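Local coordinates for hypothetical protein (Staphylococcus aureus subsp. aureus, PDB 2IL5) that is of unknown function but, as an Activator of Hsp90 ATPase homolog 1-like protein with a Bet v 1-like fold, may bind a small hydrophobic ligand, at residues W42-E54 with Y63-I77. Numbering follows the deposited sequence.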
loop_
_atom_site.group_PDB
_atom_site.type_symbol
_atom_site.label_atom_id
_atom_site.label_comp_id
_atom_site.label_asym_id
_atom_site.label_seq_id
_atom_site.Cartn_x
_atom_site.Cartn_y
_atom_site.Cartn_z
ATOM N N TRP A 42 -3.738 -6.645 -6.971
ATOM C CA TRP A 42 -4.264 -5.421 -6.341
ATOM C C TRP A 42 -3.256 -4.415 -5.841
ATOM O O TRP A 42 -3.573 -3.245 -5.761
ATOM C CB TRP A 42 -5.226 -5.754 -5.187
ATOM C CG TRP A 42 -4.553 -6.237 -3.929
ATOM C CD1 TRP A 42 -4.265 -7.538 -3.606
ATOM C CD2 TRP A 42 -4.128 -5.437 -2.801
ATOM N NE1 TRP A 42 -3.660 -7.590 -2.354
ATOM C CE2 TRP A 42 -3.575 -6.322 -1.840
ATOM C CE3 TRP A 42 -4.150 -4.055 -2.509
ATOM C CZ2 TRP A 42 -3.040 -5.866 -0.608
ATOM C CZ3 TRP A 42 -3.634 -3.614 -1.287
ATOM C CH2 TRP A 42 -3.092 -4.526 -0.351
ATOM N N PHE A 43 -2.073 -4.858 -5.453
ATOM C CA PHE A 43 -1.135 -3.964 -4.776
ATOM C C PHE A 43 -0.246 -3.248 -5.773
ATOM O O PHE A 43 0.740 -3.818 -6.227
ATOM C CB PHE A 43 -0.278 -4.747 -3.777
ATOM C CG PHE A 43 0.517 -3.878 -2.875
ATOM C CD1 PHE A 43 1.866 -3.631 -3.132
ATOM C CD2 PHE A 43 -0.079 -3.277 -1.771
ATOM C CE1 PHE A 43 2.613 -2.791 -2.294
ATOM C CE2 PHE A 43 0.662 -2.434 -0.933
ATOM C CZ PHE A 43 2.013 -2.205 -1.206
HETATM N N MSE A 44 -0.624 -2.009 -6.102
HETATM C CA MSE A 44 0.032 -1.152 -7.120
HETATM C C MSE A 44 0.057 -1.768 -8.508
HETATM O O MSE A 44 0.811 -1.356 -9.375
HETATM C CB MSE A 44 1.459 -0.781 -6.704
HETATM C CG MSE A 44 1.632 -0.461 -5.244
HETATM SE SE MSE A 44 1.378 1.408 -4.878
HETATM C CE MSE A 44 2.680 2.249 -6.081
ATOM N N THR A 45 -0.775 -2.776 -8.705
ATOM C CA THR A 45 -0.824 -3.451 -9.966
ATOM C C THR A 45 -2.174 -4.169 -10.126
ATOM O O THR A 45 -3.058 -4.018 -9.273
ATOM C CB THR A 45 0.392 -4.379 -10.060
ATOM O OG1 THR A 45 0.571 -4.820 -11.409
ATOM C CG2 THR A 45 0.272 -5.540 -9.075
ATOM N N SER A 46 -2.357 -4.904 -11.221
ATOM C CA SER A 46 -3.547 -5.764 -11.373
ATOM C C SER A 46 -3.211 -6.959 -12.248
ATOM O O SER A 46 -2.127 -6.989 -12.864
ATOM C CB SER A 46 -4.755 -4.989 -11.929
ATOM O OG SER A 46 -4.500 -4.592 -13.255
ATOM N N ALA A 47 -4.122 -7.942 -12.286
ATOM C CA ALA A 47 -3.934 -9.139 -13.083
ATOM C C ALA A 47 -3.518 -8.821 -14.518
ATOM O O ALA A 47 -2.574 -9.434 -15.038
ATOM C CB ALA A 47 -5.211 -10.025 -13.081
ATOM N N ARG A 48 -4.200 -7.846 -15.134
ATOM C CA ARG A 48 -3.964 -7.516 -16.537
ATOM C C ARG A 48 -2.809 -6.607 -16.841
ATOM O O ARG A 48 -2.239 -6.709 -17.921
ATOM C CB ARG A 48 -5.229 -7.004 -17.226
ATOM C CG ARG A 48 -6.047 -8.158 -17.718
ATOM C CD ARG A 48 -7.335 -7.720 -18.374
ATOM N NE ARG A 48 -7.224 -7.401 -19.795
ATOM C CZ ARG A 48 -7.039 -8.289 -20.771
ATOM N NH1 ARG A 48 -6.998 -7.891 -22.032
ATOM N NH2 ARG A 48 -6.874 -9.569 -20.497
ATOM N N THR A 49 -2.464 -5.706 -15.923
ATOM C CA THR A 49 -1.357 -4.789 -16.172
ATOM C C THR A 49 -0.022 -5.269 -15.575
ATOM O O THR A 49 1.046 -4.748 -15.927
ATOM C CB THR A 49 -1.689 -3.377 -15.696
ATOM O OG1 THR A 49 -1.999 -3.396 -14.287
ATOM C CG2 THR A 49 -2.883 -2.825 -16.521
ATOM N N ASN A 50 -0.066 -6.263 -14.690
ATOM C CA ASN A 50 1.177 -6.747 -14.095
ATOM C C ASN A 50 2.146 -7.362 -15.112
ATOM O O ASN A 50 1.763 -8.240 -15.905
ATOM C CB ASN A 50 0.926 -7.708 -12.947
ATOM C CG ASN A 50 2.175 -7.955 -12.125
ATOM O OD1 ASN A 50 2.632 -9.096 -12.030
ATOM N ND2 ASN A 50 2.755 -6.877 -11.532
ATOM N N LYS A 51 3.393 -6.889 -15.060
ATOM C CA LYS A 51 4.474 -7.337 -15.932
ATOM C C LYS A 51 5.352 -8.343 -15.211
ATOM O O LYS A 51 5.590 -9.443 -15.699
ATOM C CB LYS A 51 5.350 -6.155 -16.309
ATOM C CG LYS A 51 4.912 -5.356 -17.459
ATOM C CD LYS A 51 6.103 -4.618 -18.022
ATOM C CE LYS A 51 6.925 -5.509 -18.975
ATOM N NZ LYS A 51 6.165 -5.946 -20.211
ATOM N N GLU A 52 5.872 -7.923 -14.061
ATOM C CA GLU A 52 6.594 -8.806 -13.143
ATOM C C GLU A 52 6.128 -8.533 -11.735
ATOM O O GLU A 52 5.866 -7.385 -11.364
ATOM C CB GLU A 52 8.104 -8.551 -13.148
ATOM C CG GLU A 52 8.836 -8.579 -14.474
ATOM C CD GLU A 52 10.302 -8.130 -14.315
ATOM O OE1 GLU A 52 10.885 -8.336 -13.219
ATOM O OE2 GLU A 52 10.859 -7.568 -15.288
ATOM N N ILE A 53 6.066 -9.600 -10.945
ATOM C CA ILE A 53 6.058 -9.506 -9.491
ATOM C C ILE A 53 6.977 -10.576 -8.865
ATOM O O ILE A 53 6.836 -11.776 -9.124
ATOM C CB ILE A 53 4.612 -9.578 -8.914
ATOM C CG1 ILE A 53 4.644 -9.528 -7.376
ATOM C CG2 ILE A 53 3.862 -10.812 -9.490
ATOM C CD1 ILE A 53 3.335 -9.263 -6.714
ATOM N N GLU A 54 7.901 -10.111 -8.023
ATOM C CA GLU A 54 8.694 -10.950 -7.129
ATOM C C GLU A 54 8.383 -10.456 -5.734
ATOM O O GLU A 54 8.346 -9.254 -5.502
ATOM C CB GLU A 54 10.202 -10.774 -7.385
ATOM C CG GLU A 54 10.723 -11.359 -8.698
ATOM C CD GLU A 54 12.002 -10.660 -9.200
ATOM O OE1 GLU A 54 12.007 -10.208 -10.372
ATOM O OE2 GLU A 54 12.994 -10.551 -8.438
ATOM N N TYR A 63 10.410 -7.045 -2.176
ATOM C CA TYR A 63 9.433 -7.274 -3.210
ATOM C C TYR A 63 9.685 -6.303 -4.358
ATOM O O TYR A 63 10.190 -5.184 -4.152
ATOM C CB TYR A 63 7.980 -7.209 -2.695
ATOM C CG TYR A 63 7.540 -5.809 -2.357
ATOM C CD1 TYR A 63 7.721 -5.285 -1.071
ATOM C CD2 TYR A 63 6.986 -4.985 -3.342
ATOM C CE1 TYR A 63 7.340 -3.979 -0.777
ATOM C CE2 TYR A 63 6.616 -3.690 -3.074
ATOM C CZ TYR A 63 6.778 -3.180 -1.792
ATOM O OH TYR A 63 6.401 -1.874 -1.546
ATOM N N ARG A 64 9.358 -6.763 -5.574
ATOM C CA ARG A 64 9.508 -5.949 -6.770
ATOM C C ARG A 64 8.329 -6.124 -7.747
ATOM O O ARG A 64 8.115 -7.210 -8.290
ATOM C CB ARG A 64 10.830 -6.261 -7.451
ATOM C CG ARG A 64 11.110 -5.357 -8.588
ATOM C CD ARG A 64 12.371 -5.776 -9.311
ATOM N NE ARG A 64 12.757 -4.764 -10.302
ATOM C CZ ARG A 64 12.570 -4.914 -11.603
ATOM N NH1 ARG A 64 12.928 -3.962 -12.451
ATOM N NH2 ARG A 64 12.022 -6.031 -12.056
ATOM N N ILE A 65 7.569 -5.050 -7.944
ATOM C CA ILE A 65 6.398 -5.053 -8.824
ATOM C C ILE A 65 6.663 -4.126 -10.012
ATOM O O ILE A 65 7.045 -2.954 -9.834
ATOM C CB ILE A 65 5.130 -4.594 -8.074
ATOM C CG1 ILE A 65 4.842 -5.543 -6.901
ATOM C CG2 ILE A 65 3.960 -4.451 -9.055
ATOM C CD1 ILE A 65 3.733 -5.121 -5.951
ATOM N N VAL A 66 6.493 -4.686 -11.218
ATOM C CA VAL A 66 6.568 -3.940 -12.481
ATOM C C VAL A 66 5.165 -3.914 -13.124
ATOM O O VAL A 66 4.582 -4.948 -13.421
ATOM C CB VAL A 66 7.602 -4.577 -13.419
ATOM C CG1 VAL A 66 7.793 -3.753 -14.650
ATOM C CG2 VAL A 66 8.937 -4.767 -12.689
ATOM N N ASP A 67 4.611 -2.722 -13.280
ATOM C CA ASP A 67 3.239 -2.542 -13.714
ATOM C C ASP A 67 3.234 -1.775 -15.030
ATOM O O ASP A 67 3.861 -0.702 -15.138
ATOM C CB ASP A 67 2.422 -1.778 -12.660
ATOM C CG ASP A 67 0.923 -1.801 -12.955
ATOM O OD1 ASP A 67 0.335 -2.903 -13.059
ATOM O OD2 ASP A 67 0.324 -0.720 -13.085
ATOM N N GLN A 68 2.531 -2.351 -16.015
ATOM C CA GLN A 68 2.319 -1.760 -17.331
ATOM C C GLN A 68 1.382 -0.544 -17.324
ATOM O O GLN A 68 0.213 -0.640 -16.972
ATOM C CB GLN A 68 1.780 -2.828 -18.288
ATOM C CG GLN A 68 1.781 -2.436 -19.773
ATOM C CD GLN A 68 3.169 -2.219 -20.306
ATOM O OE1 GLN A 68 3.593 -1.081 -20.524
ATOM N NE2 GLN A 68 3.897 -3.307 -20.499
ATOM N N GLN A 69 1.919 0.601 -17.724
ATOM C CA GLN A 69 1.133 1.809 -17.960
ATOM C C GLN A 69 0.999 2.044 -19.457
ATOM O O GLN A 69 1.487 1.250 -20.244
ATOM C CB GLN A 69 1.836 3.004 -17.306
ATOM C CG GLN A 69 2.099 2.823 -15.803
ATOM C CD GLN A 69 0.853 3.109 -14.992
ATOM O OE1 GLN A 69 0.009 2.225 -14.782
ATOM N NE2 GLN A 69 0.729 4.353 -14.522
ATOM N N ARG A 70 0.358 3.146 -19.837
ATOM C CA ARG A 70 0.099 3.451 -21.237
ATOM C C ARG A 70 1.377 3.725 -22.062
ATOM O O ARG A 70 2.442 3.995 -21.498
ATOM C CB ARG A 70 -0.925 4.599 -21.369
ATOM C CG ARG A 70 -2.295 4.240 -20.830
ATOM C CD ARG A 70 -3.320 5.244 -21.234
ATOM N NE ARG A 70 -3.673 5.112 -22.639
ATOM C CZ ARG A 70 -4.617 4.306 -23.128
ATOM N NH1 ARG A 70 -4.854 4.286 -24.423
ATOM N NH2 ARG A 70 -5.325 3.516 -22.330
ATOM N N ASN A 71 1.253 3.636 -23.387
ATOM C CA ASN A 71 2.357 3.906 -24.319
ATOM C C ASN A 71 3.719 3.233 -23.984
ATOM O O ASN A 71 4.776 3.849 -24.133
ATOM C CB ASN A 71 2.543 5.418 -24.521
ATOM C CG ASN A 71 1.365 6.073 -25.222
ATOM O OD1 ASN A 71 1.234 6.002 -26.457
ATOM N ND2 ASN A 71 0.530 6.767 -24.450
ATOM N N GLY A 72 3.704 1.970 -23.567
ATOM C CA GLY A 72 4.953 1.248 -23.332
ATOM C C GLY A 72 5.615 1.544 -21.980
ATOM O O GLY A 72 6.479 0.767 -21.546
ATOM N N LYS A 73 5.228 2.646 -21.322
ATOM C CA LYS A 73 5.785 2.993 -20.006
ATOM C C LYS A 73 5.445 2.050 -18.867
ATOM O O LYS A 73 4.375 1.439 -18.801
ATOM C CB LYS A 73 5.542 4.438 -19.532
ATOM C CG LYS A 73 4.760 5.370 -20.414
ATOM C CD LYS A 73 3.691 6.084 -19.564
ATOM C CE LYS A 73 2.599 6.646 -20.472
ATOM N NZ LYS A 73 1.256 6.594 -19.840
ATOM N N VAL A 74 6.397 1.972 -17.955
ATOM C CA VAL A 74 6.351 1.045 -16.839
ATOM C C VAL A 74 6.444 1.811 -15.514
ATOM O O VAL A 74 7.039 2.901 -15.436
ATOM C CB VAL A 74 7.461 -0.056 -17.038
ATOM C CG1 VAL A 74 7.935 -0.655 -15.761
ATOM C CG2 VAL A 74 6.980 -1.142 -18.014
ATOM N N ASN A 75 5.783 1.257 -14.502
ATOM C CA ASN A 75 5.948 1.637 -13.107
ATOM C C ASN A 75 6.673 0.526 -12.386
ATOM O O ASN A 75 6.220 -0.619 -12.425
ATOM C CB ASN A 75 4.590 1.805 -12.428
ATOM C CG ASN A 75 4.347 3.202 -11.984
ATOM O OD1 ASN A 75 4.197 4.120 -12.816
ATOM N ND2 ASN A 75 4.340 3.405 -10.635
ATOM N N VAL A 76 7.782 0.878 -11.715
ATOM C CA VAL A 76 8.518 -0.057 -10.856
ATOM C C VAL A 76 8.303 0.312 -9.380
ATOM O O VAL A 76 8.499 1.451 -8.957
ATOM C CB VAL A 76 10.041 -0.145 -11.222
ATOM C CG1 VAL A 76 10.731 -1.173 -10.353
ATOM C CG2 VAL A 76 10.234 -0.486 -12.696
ATOM N N ILE A 77 7.846 -0.663 -8.619
ATOM C CA ILE A 77 7.559 -0.480 -7.243
ATOM C C ILE A 77 8.353 -1.555 -6.510
ATOM O O ILE A 77 8.225 -2.754 -6.784
ATOM C CB ILE A 77 6.035 -0.572 -6.946
ATOM C CG1 ILE A 77 5.252 0.385 -7.843
ATOM C CG2 ILE A 77 5.714 -0.358 -5.458
ATOM C CD1 ILE A 77 4.405 -0.305 -8.956
#
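Asp67 OD1 accepts hydrogen bonds from two hydroxyls of the loop leading into strand 50-55: Thr45 OG1 at 2.5 Å, from above the carboxylate plane, and Thr49 OG1 at 2.7 Å, on the syn side. Thr45 reaches it because its OG1 lies anti to the backbone N (chi1 -166°), and Thr45 OG1 in turn accepts a hydrogen bond from Asn50 ND2 at 3.0 Å. That amide also donates to Glu52 O, from well above the carbonyl plane, spanning a classic beta bulge in which Lys51 and Glu52 both face Val66. Lys51 N gives Val66 O a 2.8 Å bond, while the one from Glu52 N is weak. Past the bulge, strands 50-55 and 62-68 pair as a regular antiparallel hairpin. On the Asp67 face, Ile65 is wedged between CG1 of Ile53 and the loop, its CD1 3.7 Å from CD1 at the edge of the Phe43 ring. Selenomethionine Met44 lays its CE on Ile77 CG1 at 3.6 Å. On the opposite face, which Val66 shares, the extended Arg64 chain brings NH2 to Glu52 OE1, a 2.8 Å salt bridge at the guanidinium edge. With two hydroxyls donating to one oxygen, the buried carboxylate is probably stabilised as the anion, and the loop is tied to the sheet.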